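Local coordinates for protein amide synthase (Vibrio cholerae, PDB 1L5A) that probably condenses an acyl group with an amine to form an amide in vibriobactin biosynthesis, as a stand-alone nonribosomal peptide synthetase condensation enzyme, at residues A[128-133]-A[272-277]; A[260-265]-A[308-313]; A[21-26]-A[124-129]; A[44-49]-A[135-140]. One frame throughout, in Å; residues are numbered along the deposited sequence.

In the fold
From the N terminus, strand 22-30 pairs with the end of strand 117-125 in contact 3, closing a loop of about a hundred residues. Contact 4 crosses it, tying residues 44-49 to helix 131-150. Contact 1 begins where contact 3 ends, since Val128 and Leu129 belong to both. It crosses contact 4 and carries the turn before helix 131-150 to the loop 272-277. Contact 2 crosses contact 1 in turn, joining residues 260-265 to the turn after helix 291-307. Contacts 3 and 2 follow in series, about 20 Å apart between centres. Contact 1 links the start of helix 131-150 to the loop before strand 277-282.

Contact 1. Residues A[128-133]-A[272-277]; sequences VLDGYG and PGLMVN
The Asp130 carboxylate lies against the backbone of Gly273 to Val276. Asp130 is the aspartate of the HHxxxDG motif of condensation domains, here running from His125 to Gly131. OD2 takes two backbone N-H groups. Met275 N meets it nearly along the C-O direction, at 2.8 Å and 171°. Val276 N comes to OD2 at 3.0 Å on the anti side, from the opposite face of the carboxylate plane. The first torsion (chi1 50°) sets CG between the backbone N and carbonyl carbon. In this position OD1 also caps helix 131-150, accepting from Gly133 N at 2.8 Å, and it forms a salt bridge with Arg263. Both oxygens of this buried group are therefore satisfied. Asp130 CB rests on Val276 CG1 at 3.7 Å. Leu129 CD1 lies against Pro272 CB, and Asp130 N gives a weak bond to Gly273 O. Just before it, Gly273 CA points a C-H at Val128 O, 3.3 Å away.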
loop_
_atom_site.group_PDB
_atom_site.type_symbol
_atom_site.label_atom_id
_atom_site.label_comp_id
_atom_site.label_asym_id
_atom_site.label_seq_id
_atom_site.Cartn_x
_atom_site.Cartn_y
_atom_site.Cartn_z
ATOM N N VAL A 128 -0.539 -27.522 -8.076
ATOM C CA VAL A 128 -1.684 -26.638 -8.339
ATOM C C VAL A 128 -2.523 -26.400 -7.077
ATOM O O VAL A 128 -3.546 -25.718 -7.133
ATOM C CB VAL A 128 -2.641 -27.171 -9.440
ATOM C CG1 VAL A 128 -1.906 -27.260 -10.786
ATOM C CG2 VAL A 128 -3.216 -28.500 -9.013
ATOM N N LEU A 129 -2.069 -26.928 -5.943
ATOM C CA LEU A 129 -2.804 -26.776 -4.704
ATOM C C LEU A 129 -1.961 -27.048 -3.452
ATOM O O LEU A 129 -1.187 -28.009 -3.420
ATOM C CB LEU A 129 -4.005 -27.735 -4.701
ATOM C CG LEU A 129 -5.125 -27.379 -3.709
ATOM C CD1 LEU A 129 -5.892 -26.147 -4.241
ATOM C CD2 LEU A 129 -6.083 -28.583 -3.524
ATOM N N ASP A 130 -2.115 -26.198 -2.432
ATOM C CA ASP A 130 -1.432 -26.386 -1.158
ATOM C C ASP A 130 -2.496 -26.623 -0.090
ATOM O O ASP A 130 -3.669 -26.804 -0.409
ATOM C CB ASP A 130 -0.557 -25.177 -0.775
ATOM C CG ASP A 130 -1.295 -23.837 -0.865
ATOM O OD1 ASP A 130 -2.503 -23.772 -0.509
ATOM O OD2 ASP A 130 -0.648 -22.837 -1.278
ATOM N N GLY A 131 -2.106 -26.606 1.176
ATOM C CA GLY A 131 -3.081 -26.865 2.219
ATOM C C GLY A 131 -4.214 -25.875 2.268
ATOM O O GLY A 131 -5.391 -26.240 2.296
ATOM N N TYR A 132 -3.854 -24.603 2.266
ATOM C CA TYR A 132 -4.832 -23.530 2.345
ATOM C C TYR A 132 -5.792 -23.631 1.141
ATOM O O TYR A 132 -7.012 -23.438 1.285
ATOM C CB TYR A 132 -4.105 -22.169 2.402
ATOM C CG TYR A 132 -4.964 -21.015 2.875
ATOM C CD1 TYR A 132 -4.960 -20.620 4.218
ATOM C CD2 TYR A 132 -5.783 -20.311 1.982
ATOM C CE1 TYR A 132 -5.761 -19.538 4.667
ATOM C CE2 TYR A 132 -6.570 -19.246 2.412
ATOM C CZ TYR A 132 -6.557 -18.861 3.758
ATOM O OH TYR A 132 -7.336 -17.800 4.182
ATOM N N GLY A 133 -5.250 -23.941 -0.035
ATOM C CA GLY A 133 -6.110 -24.086 -1.200
ATOM C C GLY A 133 -7.153 -25.191 -0.970
ATOM O O GLY A 133 -8.347 -25.041 -1.299
ATOM N N PRO A 272 -7.916 -20.634 -5.083
ATOM C CA PRO A 272 -7.250 -21.866 -4.661
ATOM C C PRO A 272 -6.070 -22.090 -5.604
ATOM O O PRO A 272 -6.194 -21.897 -6.812
ATOM C CB PRO A 272 -8.343 -22.909 -4.825
ATOM C CG PRO A 272 -9.602 -22.130 -4.477
ATOM C CD PRO A 272 -9.372 -20.834 -5.244
ATOM N N GLY A 273 -4.919 -22.452 -5.046
ATOM C CA GLY A 273 -3.742 -22.687 -5.863
ATOM C C GLY A 273 -2.511 -22.930 -5.002
ATOM O O GLY A 273 -2.622 -23.219 -3.810
ATOM N N LEU A 274 -1.331 -22.806 -5.604
ATOM C CA LEU A 274 -0.085 -22.992 -4.880
ATOM C C LEU A 274 0.551 -21.650 -4.529
ATOM O O LEU A 274 1.019 -20.906 -5.402
ATOM C CB LEU A 274 0.910 -23.820 -5.705
ATOM C CG LEU A 274 2.324 -23.863 -5.105
ATOM C CD1 LEU A 274 2.232 -24.307 -3.641
ATOM C CD2 LEU A 274 3.226 -24.810 -5.905
ATOM N N MET A 275 0.585 -21.335 -3.246
ATOM C CA MET A 275 1.195 -20.075 -2.859
ATOM C C MET A 275 2.062 -20.164 -1.603
ATOM O O MET A 275 2.869 -19.279 -1.352
ATOM C CB MET A 275 0.109 -18.998 -2.659
ATOM C CG MET A 275 -0.612 -18.562 -3.926
ATOM S SD MET A 275 -2.137 -19.491 -4.300
ATOM C CE MET A 275 -2.523 -18.787 -5.902
ATOM N N VAL A 276 1.897 -21.232 -0.828
ATOM C CA VAL A 276 2.635 -21.383 0.409
ATOM C C VAL A 276 4.147 -21.237 0.180
ATOM O O VAL A 276 4.692 -21.685 -0.834
ATOM C CB VAL A 276 2.271 -22.747 1.106
ATOM C CG1 VAL A 276 2.787 -23.944 0.304
ATOM C CG2 VAL A 276 2.817 -22.765 2.485
ATOM N N ASN A 277 4.820 -20.601 1.131
ATOM C CA ASN A 277 6.254 -20.350 1.019
ATOM C C ASN A 277 6.919 -20.715 2.335
ATOM O O ASN A 277 6.448 -20.340 3.418
ATOM C CB ASN A 277 6.459 -18.867 0.690
ATOM C CG ASN A 277 7.889 -18.521 0.302
ATOM O OD1 ASN A 277 8.615 -19.345 -0.240
ATOM N ND2 ASN A 277 8.282 -17.270 0.548
#

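Contact 2. Residues A[260-265]-A[308-313]; sequences FMNRWG and HGRYRI
Phe260 and Asn262 form the packed side of this contact, pressed against the turn that follows helix 291-307. That turn is a type I beta turn from His308 to Tyr311. The Phe260 ring comes to Gly309 with its CD2 edge. Gly309 O lies in the plane of the ring, 3.5 Å from CD2, while Gly309 CA is 3.6 Å from the same atom. Gly309 has no side chain, and the ring fits directly against its backbone. The chain then folds back over the aromatic group, putting Asn262 N 3.4 Å above the ring plane, over its centre. The Asn262 amide crosses the Arg310 chain at about a right angle. Its OD1 lies 3.3 Å from Arg310 CA and 3.6 Å from Arg310 CB. Arg310 CG is anti to the backbone N (chi1 -175°), and the chain from CG to NE runs extended to salt bridges with Glu168 and Glu167.

The other side is looser and holds a water. Arg312 NE donates to it at 2.8 Å, and Asn262 ND2 donates only weakly. Nearby, Gly309 O accepts from Asn277 ND2, which attaches the turn to strand 277-282. Trp264 turns to another copy of the protein, stacking on His175 of that subunit. The two loops thus meet by van der Waals packing of a ring and an amide mainly on backbone, and the water link is weak on the Asn262 side.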
loop_
_atom_site.group_PDB
_atom_site.type_symbol
_atom_site.label_atom_id
_atom_site.label_comp_id
_atom_site.label_asym_id
_atom_site.label_seq_id
_atom_site.Cartn_x
_atom_site.Cartn_y
_atom_site.Cartn_z
ATOM N N PHE A 260 4.559 -19.760 5.314
ATOM C CA PHE A 260 3.765 -18.527 5.259
ATOM C C PHE A 260 2.763 -18.738 4.100
ATOM O O PHE A 260 3.159 -18.882 2.928
ATOM C CB PHE A 260 4.636 -17.304 4.987
ATOM C CG PHE A 260 3.842 -16.074 4.642
ATOM C CD1 PHE A 260 2.770 -15.677 5.449
ATOM C CD2 PHE A 260 4.110 -15.353 3.480
ATOM C CE1 PHE A 260 1.979 -14.588 5.102
ATOM C CE2 PHE A 260 3.321 -14.258 3.121
ATOM C CZ PHE A 260 2.255 -13.877 3.934
ATOM N N MET A 261 1.473 -18.781 4.430
ATOM C CA MET A 261 0.429 -19.033 3.432
ATOM C C MET A 261 0.528 -18.137 2.187
ATOM O O MET A 261 0.264 -18.583 1.057
ATOM C CB MET A 261 -0.956 -18.882 4.075
ATOM C CG MET A 261 -1.201 -19.785 5.270
ATOM S SD MET A 261 -0.755 -21.493 4.888
ATOM C CE MET A 261 0.497 -21.856 6.110
ATOM N N ASN A 262 0.898 -16.872 2.393
ATOM C CA ASN A 262 1.032 -15.949 1.283
ATOM C C ASN A 262 -0.353 -15.628 0.668
ATOM O O ASN A 262 -0.472 -15.400 -0.531
ATOM C CB ASN A 262 1.977 -16.574 0.260
ATOM C CG ASN A 262 2.809 -15.547 -0.466
ATOM O OD1 ASN A 262 3.206 -14.533 0.095
ATOM N ND2 ASN A 262 3.089 -15.814 -1.729
ATOM N N ARG A 263 -1.385 -15.621 1.513
ATOM C CA ARG A 263 -2.766 -15.320 1.117
ATOM C C ARG A 263 -3.144 -13.959 1.700
ATOM O O ARG A 263 -4.083 -13.314 1.251
ATOM C CB ARG A 263 -3.749 -16.346 1.696
ATOM C CG ARG A 263 -3.461 -17.797 1.356
ATOM C CD ARG A 263 -3.990 -18.151 0.007
ATOM N NE ARG A 263 -3.542 -19.472 -0.402
ATOM C CZ ARG A 263 -4.026 -20.134 -1.448
ATOM N NH1 ARG A 263 -4.998 -19.601 -2.189
ATOM N NH2 ARG A 263 -3.503 -21.306 -1.789
ATOM N N TRP A 264 -2.403 -13.550 2.725
ATOM C CA TRP A 264 -2.625 -12.290 3.425
ATOM C C TRP A 264 -2.628 -11.056 2.527
ATOM O O TRP A 264 -1.664 -10.783 1.814
ATOM C CB TRP A 264 -1.575 -12.143 4.518
ATOM C CG TRP A 264 -1.722 -10.916 5.333
ATOM C CD1 TRP A 264 -2.879 -10.263 5.637
ATOM C CD2 TRP A 264 -0.670 -10.204 5.985
ATOM N NE1 TRP A 264 -2.616 -9.181 6.441
ATOM C CE2 TRP A 264 -1.266 -9.118 6.672
ATOM C CE3 TRP A 264 0.721 -10.374 6.056
ATOM C CZ2 TRP A 264 -0.518 -8.202 7.423
ATOM C CZ3 TRP A 264 1.465 -9.464 6.800
ATOM C CH2 TRP A 264 0.841 -8.389 7.475
ATOM N N GLY A 265 -3.735 -10.317 2.561
ATOM C CA GLY A 265 -3.856 -9.126 1.743
ATOM C C GLY A 265 -3.806 -9.347 0.245
ATOM O O GLY A 265 -3.661 -8.393 -0.504
ATOM N N HIS A 308 7.739 -9.818 4.503
ATOM C CA HIS A 308 8.648 -9.971 3.371
ATOM C C HIS A 308 8.441 -11.363 2.782
ATOM O O HIS A 308 9.172 -11.787 1.876
ATOM C CB HIS A 308 10.103 -9.785 3.826
ATOM C CG HIS A 308 10.359 -8.471 4.506
ATOM N ND1 HIS A 308 10.139 -8.273 5.854
ATOM C CD2 HIS A 308 10.748 -7.271 4.010
ATOM C CE1 HIS A 308 10.376 -7.011 6.159
ATOM N NE2 HIS A 308 10.746 -6.380 5.058
ATOM N N GLY A 309 7.398 -12.037 3.283
ATOM C CA GLY A 309 7.058 -13.390 2.882
ATOM C C GLY A 309 6.689 -13.761 1.451
ATOM O O GLY A 309 6.696 -14.942 1.105
ATOM N N ARG A 310 6.374 -12.784 0.616
ATOM C CA ARG A 310 5.978 -13.061 -0.753
ATOM C C ARG A 310 7.198 -13.311 -1.621
ATOM O O ARG A 310 7.071 -13.738 -2.788
ATOM C CB ARG A 310 5.155 -11.882 -1.297
ATOM C CG ARG A 310 4.570 -12.090 -2.667
ATOM C CD ARG A 310 3.449 -11.115 -2.956
ATOM N NE ARG A 310 2.696 -11.518 -4.144
ATOM C CZ ARG A 310 1.444 -11.146 -4.398
ATOM N NH1 ARG A 310 0.792 -10.360 -3.549
ATOM N NH2 ARG A 310 0.840 -11.561 -5.498
ATOM N N TYR A 311 8.382 -13.043 -1.064
ATOM C CA TYR A 311 9.635 -13.271 -1.805
ATOM C C TYR A 311 9.885 -14.784 -1.703
ATOM O O TYR A 311 9.993 -15.351 -0.618
ATOM C CB TYR A 311 10.789 -12.461 -1.175
ATOM C CG TYR A 311 11.984 -12.221 -2.089
ATOM C CD1 TYR A 311 11.920 -11.302 -3.139
ATOM C CD2 TYR A 311 13.172 -12.933 -1.912
ATOM C CE1 TYR A 311 13.009 -11.099 -3.989
ATOM C CE2 TYR A 311 14.259 -12.746 -2.747
ATOM C CZ TYR A 311 14.181 -11.832 -3.786
ATOM O OH TYR A 311 15.271 -11.681 -4.621
ATOM N N ARG A 312 9.924 -15.443 -2.845
ATOM C CA ARG A 312 10.120 -16.888 -2.889
ATOM C C ARG A 312 11.446 -17.401 -2.317
ATOM O O ARG A 312 12.533 -16.901 -2.640
ATOM C CB ARG A 312 9.956 -17.364 -4.334
ATOM C CG ARG A 312 8.508 -17.372 -4.819
ATOM C CD ARG A 312 7.974 -18.764 -4.665
ATOM N NE ARG A 312 6.893 -18.885 -3.702
ATOM C CZ ARG A 312 6.729 -19.945 -2.919
ATOM N NH1 ARG A 312 7.577 -20.959 -2.985
ATOM N NH2 ARG A 312 5.714 -19.991 -2.076
ATOM N N ILE A 313 11.342 -18.416 -1.466
ATOM C CA ILE A 313 12.518 -19.015 -0.861
ATOM C C ILE A 313 13.418 -19.580 -1.964
ATOM O O ILE A 313 14.638 -19.599 -1.829
ATOM C CB ILE A 313 12.124 -20.142 0.131
ATOM C CG1 ILE A 313 13.366 -20.648 0.871
ATOM C CG2 ILE A 313 11.443 -21.293 -0.614
ATOM C CD1 ILE A 313 13.879 -19.710 1.941
HETATM O O HOH W 1 4.202 -18.026 -3.536
#

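Contact 3. Residues A[21-26]-A[124-129]; sequences DTVAHS and AHHIVL
The HHxxxDG motif of the condensation domain starts at the end of strand 117-125, where that strand pairs antiparallel with the start of strand 22-30. Val23 and Ala124 form a hydrogen-bonded pair: Val23 N reaches Ala124 O at 2.7 Å, and Ala124 N returns to Val23 O at 2.8 Å. Thr22 and His125 are the next, non-hydrogen-bonded pair. Beyond them His126 N donates to Asp21 O at 2.7 Å and 171°.

Asp21 O also sits over one face of the His125 ring, 3.3 Å above its centre. His125 CG is anti to the backbone N (chi1 -173°), which brings the ring under this oxygen. At the ring edge ND1 accepts from Ile127 N at 2.9 Å, and this bond fixes the rotation of the ring. The first histidine is thus bonded at its edge by Ile127 N and covered on one face by Asp21 O.

His126 CB packs on Asp21 CB at 3.8 Å, and the His126 ring crosses Val23 at about a right angle, with His126 CD2 nearest to Val23 CG2. Phe8 of helix 6-14 lies nearly parallel to the His126 ring. The Asp21 carboxylate turns to a salt bridge with Arg11. After His126 the chain turns, and Val128 N bonds back to His125 O at 3.0 Å. A strand end running through two histidines into a tight turn is typical of the HHxxxDG motif of condensation domains, within the chloramphenicol acetyltransferase-like fold.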
loop_
_atom_site.group_PDB
_atom_site.type_symbol
_atom_site.label_atom_id
_atom_site.label_comp_id
_atom_site.label_asym_id
_atom_site.label_seq_id
_atom_site.Cartn_x
_atom_site.Cartn_y
_atom_site.Cartn_z
ATOM N N ASP A 21 4.558 -35.674 -4.683
ATOM C CA ASP A 21 3.871 -34.506 -4.166
ATOM C C ASP A 21 2.395 -34.421 -4.491
ATOM O O ASP A 21 1.959 -33.544 -5.222
ATOM C CB ASP A 21 4.611 -33.269 -4.669
ATOM C CG ASP A 21 6.080 -33.302 -4.306
ATOM O OD1 ASP A 21 6.378 -33.388 -3.098
ATOM O OD2 ASP A 21 6.931 -33.258 -5.211
ATOM N N THR A 22 1.630 -35.345 -3.929
ATOM C CA THR A 22 0.193 -35.405 -4.141
ATOM C C THR A 22 -0.534 -34.895 -2.903
ATOM O O THR A 22 -0.007 -34.952 -1.795
ATOM C CB THR A 22 -0.266 -36.853 -4.380
ATOM O OG1 THR A 22 0.368 -37.380 -5.554
ATOM C CG2 THR A 22 -1.765 -36.911 -4.544
ATOM N N VAL A 23 -1.744 -34.392 -3.095
ATOM C CA VAL A 23 -2.557 -33.919 -1.982
ATOM C C VAL A 23 -3.930 -34.570 -2.141
ATOM O O VAL A 23 -4.643 -34.333 -3.125
ATOM C CB VAL A 23 -2.741 -32.384 -1.999
ATOM C CG1 VAL A 23 -3.294 -31.917 -0.663
ATOM C CG2 VAL A 23 -1.434 -31.700 -2.291
ATOM N N ALA A 24 -4.297 -35.409 -1.191
ATOM C CA ALA A 24 -5.593 -36.063 -1.263
ATOM C C ALA A 24 -6.305 -36.050 0.079
ATOM O O ALA A 24 -5.702 -36.311 1.131
ATOM C CB ALA A 24 -5.442 -37.516 -1.774
ATOM N N HIS A 25 -7.588 -35.709 0.038
ATOM C CA HIS A 25 -8.418 -35.688 1.234
ATOM C C HIS A 25 -9.671 -36.520 0.984
ATOM O O HIS A 25 -10.114 -36.678 -0.147
ATOM C CB HIS A 25 -8.850 -34.266 1.590
ATOM C CG HIS A 25 -7.768 -33.416 2.176
ATOM N ND1 HIS A 25 -8.027 -32.420 3.094
ATOM C CD2 HIS A 25 -6.430 -33.388 1.959
ATOM C CE1 HIS A 25 -6.898 -31.817 3.419
ATOM N NE2 HIS A 25 -5.914 -32.384 2.744
ATOM N N SER A 26 -10.233 -37.073 2.041
ATOM C CA SER A 26 -11.462 -37.813 1.896
ATOM C C SER A 26 -12.394 -37.203 2.915
ATOM O O SER A 26 -11.989 -36.876 4.039
ATOM C CB SER A 26 -11.267 -39.304 2.168
ATOM O OG SER A 26 -11.026 -39.550 3.531
ATOM N N ALA A 124 -5.296 -33.836 -5.802
ATOM C CA ALA A 124 -4.615 -32.905 -6.675
ATOM C C ALA A 124 -3.120 -33.073 -6.489
ATOM O O ALA A 124 -2.666 -33.748 -5.586
ATOM C CB ALA A 124 -5.030 -31.475 -6.320
ATOM N N HIS A 125 -2.347 -32.473 -7.368
ATOM C CA HIS A 125 -0.904 -32.509 -7.225
ATOM C C HIS A 125 -0.511 -31.207 -6.516
ATOM O O HIS A 125 -1.105 -30.150 -6.746
ATOM C CB HIS A 125 -0.247 -32.588 -8.592
ATOM C CG HIS A 125 1.224 -32.798 -8.530
ATOM N ND1 HIS A 125 2.103 -31.792 -8.195
ATOM C CD2 HIS A 125 1.975 -33.905 -8.737
ATOM C CE1 HIS A 125 3.334 -32.272 -8.200
ATOM N NE2 HIS A 125 3.284 -33.551 -8.525
ATOM N N HIS A 126 0.484 -31.276 -5.649
ATOM C CA HIS A 126 0.925 -30.093 -4.932
ATOM C C HIS A 126 1.268 -28.898 -5.835
ATOM O O HIS A 126 1.344 -27.764 -5.368
ATOM C CB HIS A 126 2.140 -30.450 -4.095
ATOM C CG HIS A 126 1.968 -30.172 -2.643
ATOM N ND1 HIS A 126 2.106 -28.909 -2.108
ATOM C CD2 HIS A 126 1.636 -30.989 -1.615
ATOM C CE1 HIS A 126 1.867 -28.960 -0.811
ATOM N NE2 HIS A 126 1.578 -30.210 -0.488
ATOM N N ILE A 127 1.476 -29.158 -7.122
ATOM C CA ILE A 127 1.846 -28.113 -8.058
ATOM C C ILE A 127 0.695 -27.165 -8.430
ATOM O O ILE A 127 0.930 -26.126 -9.053
ATOM C CB ILE A 127 2.481 -28.731 -9.337
ATOM C CG1 ILE A 127 3.296 -27.684 -10.082
ATOM C CG2 ILE A 127 1.403 -29.255 -10.280
ATOM C CD1 ILE A 127 4.154 -28.297 -11.131
ATOM N N VAL A 128 -0.539 -27.522 -8.076
ATOM C CA VAL A 128 -1.684 -26.638 -8.339
ATOM C C VAL A 128 -2.523 -26.400 -7.077
ATOM O O VAL A 128 -3.546 -25.718 -7.133
ATOM C CB VAL A 128 -2.641 -27.171 -9.440
ATOM C CG1 VAL A 128 -1.906 -27.260 -10.786
ATOM C CG2 VAL A 128 -3.216 -28.500 -9.013
ATOM N N LEU A 129 -2.069 -26.928 -5.943
ATOM C CA LEU A 129 -2.804 -26.776 -4.704
ATOM C C LEU A 129 -1.961 -27.048 -3.452
ATOM O O LEU A 129 -1.187 -28.009 -3.420
ATOM C CB LEU A 129 -4.005 -27.735 -4.701
ATOM C CG LEU A 129 -5.125 -27.379 -3.709
ATOM C CD1 LEU A 129 -5.892 -26.147 -4.241
ATOM C CD2 LEU A 129 -6.083 -28.583 -3.524
#

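Contact 4. Residues A[44-49]-A[135-140]; sequences LTVSEI and MLFEQR
Residues 44-49 meet helix 131-150, with the backbones closest at Thr45 and Arg140, 6.0 Å between CA atoms. Thr45 CG2 sits between Phe137 and Arg140. It touches Phe137 CD1 at 3.7 Å and Arg140 CB at 3.7 Å. Its OG1 turns back to Ala41 O in its own helix. Two more methyls come to the edge of the Phe137 ring, near its plane. Ile49 CD1 is 3.8 Å from Phe137 CD1, and Val46 CG2 is 3.9 Å from Phe137 CE1.

Beside this apolar patch Arg140 grips Glu48 side-on. Arg140 NE donates to Glu48 OE1 at 2.8 Å, and Arg140 NH2 donates to OE2 at 2.7 Å on its syn lone pair. The carboxylate and guanidinium planes are 51° apart, so the pair is twisted and not coplanar. A bend at chi2 (50°) turns the Arg140 chain toward the glutamate. Each carboxylate oxygen has a further partner: Phe158 N for OE1 and His144 for OE2. Arg140 NH2 also reaches Thr155 O, and NH1 reaches Gln143. With so many donors around it, Glu48 is probably kept as a carboxylate, and the charged pair ties residues 44-49 to the flank of helix 131-150.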
loop_
_atom_site.group_PDB
_atom_site.type_symbol
_atom_site.label_atom_id
_atom_site.label_comp_id
_atom_site.label_asym_id
_atom_site.label_seq_id
_atom_site.Cartn_x
_atom_site.Cartn_y
_atom_site.Cartn_z
ATOM N N LEU A 44 -20.110 -27.310 -8.969
ATOM C CA LEU A 44 -20.009 -25.859 -8.964
ATOM C C LEU A 44 -18.655 -25.427 -8.386
ATOM O O LEU A 44 -17.936 -24.625 -8.994
ATOM C CB LEU A 44 -21.148 -25.240 -8.138
ATOM C CG LEU A 44 -22.551 -25.256 -8.771
ATOM C CD1 LEU A 44 -23.538 -24.602 -7.822
ATOM C CD2 LEU A 44 -22.538 -24.507 -10.109
ATOM N N THR A 45 -18.295 -25.963 -7.225
ATOM C CA THR A 45 -17.037 -25.579 -6.617
ATOM C C THR A 45 -15.843 -25.733 -7.552
ATOM O O THR A 45 -15.042 -24.801 -7.707
ATOM C CB THR A 45 -16.754 -26.387 -5.372
ATOM O OG1 THR A 45 -17.804 -26.174 -4.431
ATOM C CG2 THR A 45 -15.438 -25.946 -4.767
ATOM N N VAL A 46 -15.733 -26.912 -8.163
ATOM C CA VAL A 46 -14.646 -27.230 -9.076
ATOM C C VAL A 46 -14.592 -26.311 -10.306
ATOM O O VAL A 46 -13.514 -26.013 -10.824
ATOM C CB VAL A 46 -14.736 -28.736 -9.492
ATOM C CG1 VAL A 46 -13.945 -28.993 -10.713
ATOM C CG2 VAL A 46 -14.190 -29.619 -8.373
ATOM N N SER A 47 -15.739 -25.845 -10.775
ATOM C CA SER A 47 -15.759 -24.949 -11.937
ATOM C C SER A 47 -15.085 -23.642 -11.647
ATOM O O SER A 47 -14.477 -23.042 -12.524
ATOM C CB SER A 47 -17.177 -24.647 -12.377
ATOM O OG SER A 47 -17.739 -25.828 -12.913
ATOM N N GLU A 48 -15.194 -23.202 -10.404
ATOM C CA GLU A 48 -14.603 -21.942 -9.989
ATOM C C GLU A 48 -13.082 -21.959 -9.835
ATOM O O GLU A 48 -12.471 -20.893 -9.728
ATOM C CB GLU A 48 -15.239 -21.489 -8.675
ATOM C CG GLU A 48 -16.751 -21.226 -8.746
ATOM C CD GLU A 48 -17.311 -20.760 -7.418
ATOM O OE1 GLU A 48 -16.511 -20.328 -6.558
ATOM O OE2 GLU A 48 -18.543 -20.812 -7.234
ATOM N N ILE A 49 -12.470 -23.147 -9.829
ATOM C CA ILE A 49 -11.026 -23.252 -9.637
ATOM C C ILE A 49 -10.290 -23.413 -10.946
ATOM O O ILE A 49 -10.112 -24.523 -11.423
ATOM C CB ILE A 49 -10.681 -24.448 -8.721
ATOM C CG1 ILE A 49 -11.563 -24.410 -7.477
ATOM C CG2 ILE A 49 -9.209 -24.392 -8.292
ATOM C CD1 ILE A 49 -11.252 -25.514 -6.485
ATOM N N MET A 135 -8.413 -26.332 1.903
ATOM C CA MET A 135 -9.510 -25.941 2.768
ATOM C C MET A 135 -10.424 -24.941 2.067
ATOM O O MET A 135 -11.638 -24.996 2.267
ATOM C CB MET A 135 -9.004 -25.432 4.131
ATOM C CG MET A 135 -8.700 -23.989 4.262
ATOM S SD MET A 135 -10.155 -22.932 4.452
ATOM C CE MET A 135 -9.309 -21.401 4.015
ATOM N N LEU A 136 -9.866 -24.057 1.235
ATOM C CA LEU A 136 -10.701 -23.115 0.495
ATOM C C LEU A 136 -11.667 -23.929 -0.354
ATOM O O LEU A 136 -12.847 -23.616 -0.429
ATOM C CB LEU A 136 -9.875 -22.212 -0.422
ATOM C CG LEU A 136 -9.149 -21.008 0.186
ATOM C CD1 LEU A 136 -8.377 -20.285 -0.904
ATOM C CD2 LEU A 136 -10.151 -20.052 0.843
ATOM N N PHE A 137 -11.161 -24.981 -0.990
ATOM C CA PHE A 137 -11.999 -25.848 -1.813
ATOM C C PHE A 137 -13.101 -26.490 -0.953
ATOM O O PHE A 137 -14.233 -26.667 -1.402
ATOM C CB PHE A 137 -11.146 -26.951 -2.452
ATOM C CG PHE A 137 -11.937 -28.152 -2.899
ATOM C CD1 PHE A 137 -12.542 -28.185 -4.158
ATOM C CD2 PHE A 137 -12.071 -29.265 -2.063
ATOM C CE1 PHE A 137 -13.267 -29.318 -4.583
ATOM C CE2 PHE A 137 -12.796 -30.411 -2.478
ATOM C CZ PHE A 137 -13.397 -30.440 -3.743
ATOM N N GLU A 138 -12.769 -26.833 0.284
ATOM C CA GLU A 138 -13.733 -27.482 1.161
ATOM C C GLU A 138 -14.809 -26.540 1.632
ATOM O O GLU A 138 -15.983 -26.885 1.625
ATOM C CB GLU A 138 -13.008 -28.138 2.354
ATOM C CG GLU A 138 -11.980 -29.184 1.877
ATOM C CD GLU A 138 -11.126 -29.753 2.986
ATOM O OE1 GLU A 138 -10.854 -29.017 3.963
ATOM O OE2 GLU A 138 -10.708 -30.933 2.866
ATOM N N GLN A 139 -14.409 -25.343 2.032
ATOM C CA GLN A 139 -15.366 -24.360 2.499
ATOM C C GLN A 139 -16.312 -23.952 1.361
ATOM O O GLN A 139 -17.522 -23.785 1.562
ATOM C CB GLN A 139 -14.624 -23.145 3.069
ATOM C CG GLN A 139 -13.812 -23.436 4.348
ATOM C CD GLN A 139 -14.655 -24.084 5.447
ATOM O OE1 GLN A 139 -15.704 -23.561 5.830
ATOM N NE2 GLN A 139 -14.201 -25.233 5.951
ATOM N N ARG A 140 -15.768 -23.814 0.160
ATOM C CA ARG A 140 -16.586 -23.456 -0.982
ATOM C C ARG A 140 -17.610 -24.590 -1.223
ATOM O O ARG A 140 -18.796 -24.341 -1.448
ATOM C CB ARG A 140 -15.693 -23.257 -2.205
ATOM C CG ARG A 140 -16.395 -22.618 -3.390
ATOM C CD ARG A 140 -17.141 -21.370 -2.975
ATOM N NE ARG A 140 -17.803 -20.745 -4.113
ATOM C CZ ARG A 140 -18.807 -19.876 -4.026
ATOM N NH1 ARG A 140 -19.283 -19.511 -2.850
ATOM N NH2 ARG A 140 -19.349 -19.386 -5.127
#